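Local coordinates for putative sensory box/GGDEF family protein (PDB 3LID) that is probably a membrane-bound sensor that makes cyclic di-GMP from GTP, represented here by its extracellular PDC-fold sensor domain, at residues F119-S124 and S131-E136. Residues are numbered along the deposited sequence; the frame is centred on the assembly and turned at random.
With EDO (1,2-ethanediol), chain G; EDO (1,2-ethanediol), chain H.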
loop_
_atom_site.group_PDB
_atom_site.type_symbol
_atom_site.label_atom_id
_atom_site.label_comp_id
_atom_site.label_asym_id
_atom_site.label_seq_id
_atom_site.Cartn_x
_atom_site.Cartn_y
_atom_site.Cartn_z
ATOM N N PHE A 119 12.081 -1.476 12.153
ATOM C CA PHE A 119 13.481 -1.849 12.165
ATOM C C PHE A 119 13.749 -2.955 13.167
ATOM O O PHE A 119 14.432 -3.938 12.849
ATOM C CB PHE A 119 14.413 -0.661 12.454
ATOM C CG PHE A 119 15.832 -1.105 12.556
ATOM C CD1 PHE A 119 16.525 -1.503 11.421
ATOM C CD2 PHE A 119 16.436 -1.192 13.806
ATOM C CE1 PHE A 119 17.854 -1.924 11.539
ATOM C CE2 PHE A 119 17.777 -1.631 13.917
ATOM C CZ PHE A 119 18.438 -1.982 12.806
ATOM N N LYS A 120 13.199 -2.831 14.361
ATOM C CA LYS A 120 13.376 -3.909 15.322
ATOM C C LYS A 120 12.787 -5.217 14.796
ATOM O O LYS A 120 13.333 -6.297 15.048
ATOM C CB LYS A 120 12.672 -3.487 16.610
ATOM C CG LYS A 120 13.381 -2.219 17.228
ATOM C CD LYS A 120 12.705 -1.735 18.523
ATOM C CE LYS A 120 13.419 -0.472 18.966
ATOM N NZ LYS A 120 12.702 0.095 20.135
ATOM N N TYR A 121 11.657 -5.139 14.084
ATOM C CA TYR A 121 11.088 -6.350 13.426
ATOM C C TYR A 121 12.070 -6.921 12.371
ATOM O O TYR A 121 12.399 -8.120 12.346
ATOM C CB TYR A 121 9.721 -6.008 12.813
ATOM C CG TYR A 121 9.171 -7.227 12.070
ATOM C CD1 TYR A 121 8.824 -8.368 12.781
ATOM C CD2 TYR A 121 9.041 -7.226 10.694
ATOM C CE1 TYR A 121 8.321 -9.514 12.110
ATOM C CE2 TYR A 121 8.573 -8.366 10.011
ATOM C CZ TYR A 121 8.205 -9.481 10.718
ATOM O OH TYR A 121 7.772 -10.578 9.998
ATOM N N ALA A 122 12.609 -6.032 11.534
ATOM C CA ALA A 122 13.550 -6.519 10.481
ATOM C C ALA A 122 14.741 -7.250 11.162
ATOM O O ALA A 122 15.247 -8.209 10.617
ATOM C CB ALA A 122 14.091 -5.296 9.690
ATOM N N GLN A 123 15.183 -6.766 12.301
ATOM C CA GLN A 123 16.348 -7.380 12.956
ATOM C C GLN A 123 16.039 -8.799 13.363
ATOM O O GLN A 123 16.925 -9.640 13.398
ATOM C CB GLN A 123 16.673 -6.621 14.238
ATOM C CG GLN A 123 17.241 -5.235 14.020
ATOM C CD GLN A 123 17.704 -4.581 15.321
ATOM O OE1 GLN A 123 16.877 -4.129 16.124
ATOM N NE2 GLN A 123 19.015 -4.516 15.519
ATOM N N SER A 124 14.780 -9.035 13.775
ATOM C CA SER A 124 14.305 -10.377 14.119
ATOM C C SER A 124 14.237 -11.405 12.993
ATOM O O SER A 124 14.171 -12.629 13.240
ATOM C CB SER A 124 12.924 -10.264 14.803
ATOM O OG SER A 124 11.870 -10.303 13.868
ATOM N N SER A 131 10.321 -10.288 4.524
ATOM C CA SER A 131 9.053 -10.211 5.173
ATOM C C SER A 131 8.585 -8.762 4.974
ATOM O O SER A 131 9.072 -8.078 4.095
ATOM C CB SER A 131 9.162 -10.545 6.657
ATOM O OG SER A 131 7.842 -10.630 7.305
ATOM N N ALA A 132 7.596 -8.342 5.759
ATOM C CA ALA A 132 6.992 -7.017 5.554
ATOM C C ALA A 132 6.367 -6.465 6.812
ATOM O O ALA A 132 5.950 -7.246 7.672
ATOM C CB ALA A 132 5.911 -7.017 4.382
ATOM N N TRP A 133 6.318 -5.134 6.934
ATOM C CA TRP A 133 5.737 -4.481 8.090
ATOM C C TRP A 133 4.289 -4.068 7.687
ATOM O O TRP A 133 4.004 -3.830 6.500
ATOM C CB TRP A 133 6.585 -3.240 8.438
ATOM C CG TRP A 133 6.203 -2.578 9.717
ATOM C CD1 TRP A 133 5.784 -1.298 9.868
ATOM C CD2 TRP A 133 6.275 -3.164 11.034
ATOM N NE1 TRP A 133 5.549 -1.055 11.226
ATOM C CE2 TRP A 133 5.819 -2.180 11.947
ATOM C CE3 TRP A 133 6.598 -4.458 11.493
ATOM C CZ2 TRP A 133 5.758 -2.395 13.342
ATOM C CZ3 TRP A 133 6.540 -4.704 12.916
ATOM C CH2 TRP A 133 6.091 -3.684 13.805
ATOM N N GLY A 134 3.388 -4.021 8.689
ATOM C CA GLY A 134 1.992 -3.500 8.407
ATOM C C GLY A 134 2.044 -2.055 7.866
ATOM O O GLY A 134 2.932 -1.256 8.188
ATOM N N ILE A 135 1.039 -1.692 7.085
ATOM C CA ILE A 135 0.955 -0.334 6.522
ATOM C C ILE A 135 1.021 0.717 7.632
ATOM O O ILE A 135 0.351 0.579 8.655
ATOM C CB ILE A 135 -0.357 -0.193 5.723
ATOM C CG1 ILE A 135 -0.208 -1.079 4.457
ATOM C CG2 ILE A 135 -0.539 1.289 5.288
ATOM C CD1 ILE A 135 -1.591 -1.289 3.739
ATOM N N GLU A 136 1.913 1.705 7.453
ATOM C CA GLU A 136 2.210 2.693 8.514
ATOM C C GLU A 136 2.748 3.927 7.837
ATOM O O GLU A 136 3.499 3.845 6.820
ATOM C CB GLU A 136 3.302 2.102 9.412
ATOM C CG GLU A 136 3.812 3.041 10.452
ATOM C CD GLU A 136 4.824 2.274 11.316
ATOM O OE1 GLU A 136 4.407 1.475 12.164
ATOM O OE2 GLU A 136 6.042 2.450 11.156
HETATM C C1 EDO G . 4.944 -8.577 10.684
HETATM O O1 EDO G . 4.301 -7.491 9.999
HETATM C C2 EDO G . 4.921 -8.330 12.182
HETATM O O2 EDO G . 3.918 -7.355 12.462
HETATM C C1 EDO H . -2.510 4.912 9.268
HETATM O O1 EDO H . -3.949 4.558 9.226
HETATM C C2 EDO H . -1.809 4.144 8.164
HETATM O O2 EDO H . -1.786 2.751 8.512
#
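In Y121 and W133, which touch across the contact, CG lies opposite the backbone nitrogen (chi1 177° and -172°). The first torsion extends the phenol from the helix until its hydroxyl reaches S131; the second brings the benzo end of the indole in beside the root of the tyrosine. CZ3 of W133 comes within 3.4 Å of Y121 CB, with CE3 just behind it and also near Y121 CD2. The two rings lie obliquely, planes 40° apart and centroids 5.6 Å apart.

At the far end of the phenol, Y121 OH and S131 OG share a hydrogen bond of 2.7 Å, and the serine oxygen lies at the ring edge, in plane. The tyrosine is therefore held at both ends, by apolar contact at CB and by a polar link at OH. The ethanediol of chain G, probably from the crystallisation liquor, covers one face of its ring: C1 sits 3.4 Å from Y121 CZ, while O1 donates to A132 O at 2.9 Å.

The indole has its own tether. W133 NE1 gives a nearly straight hydrogen bond of 2.9 Å to E136 OE1; the donor lies above the carboxylate plane, while the acceptor is nearly in the ring plane. E136 OE1 thus fixes the indole from outside the contact with Y121, and its other oxygen, OE2, is paired with R116 in a salt bridge.

Next to it in the sheet, strand 150-160 shares backbone hydrogen bonds with S131 (through L155) and W133 (through R153), and Y121 rests its side chain on L155. This surface contact joins helix 117-124 to strand 131-140 of the antiparallel sheet that also holds strand 150-160, a helix-on-sheet packing within the PDC fold of Cache sensor domains.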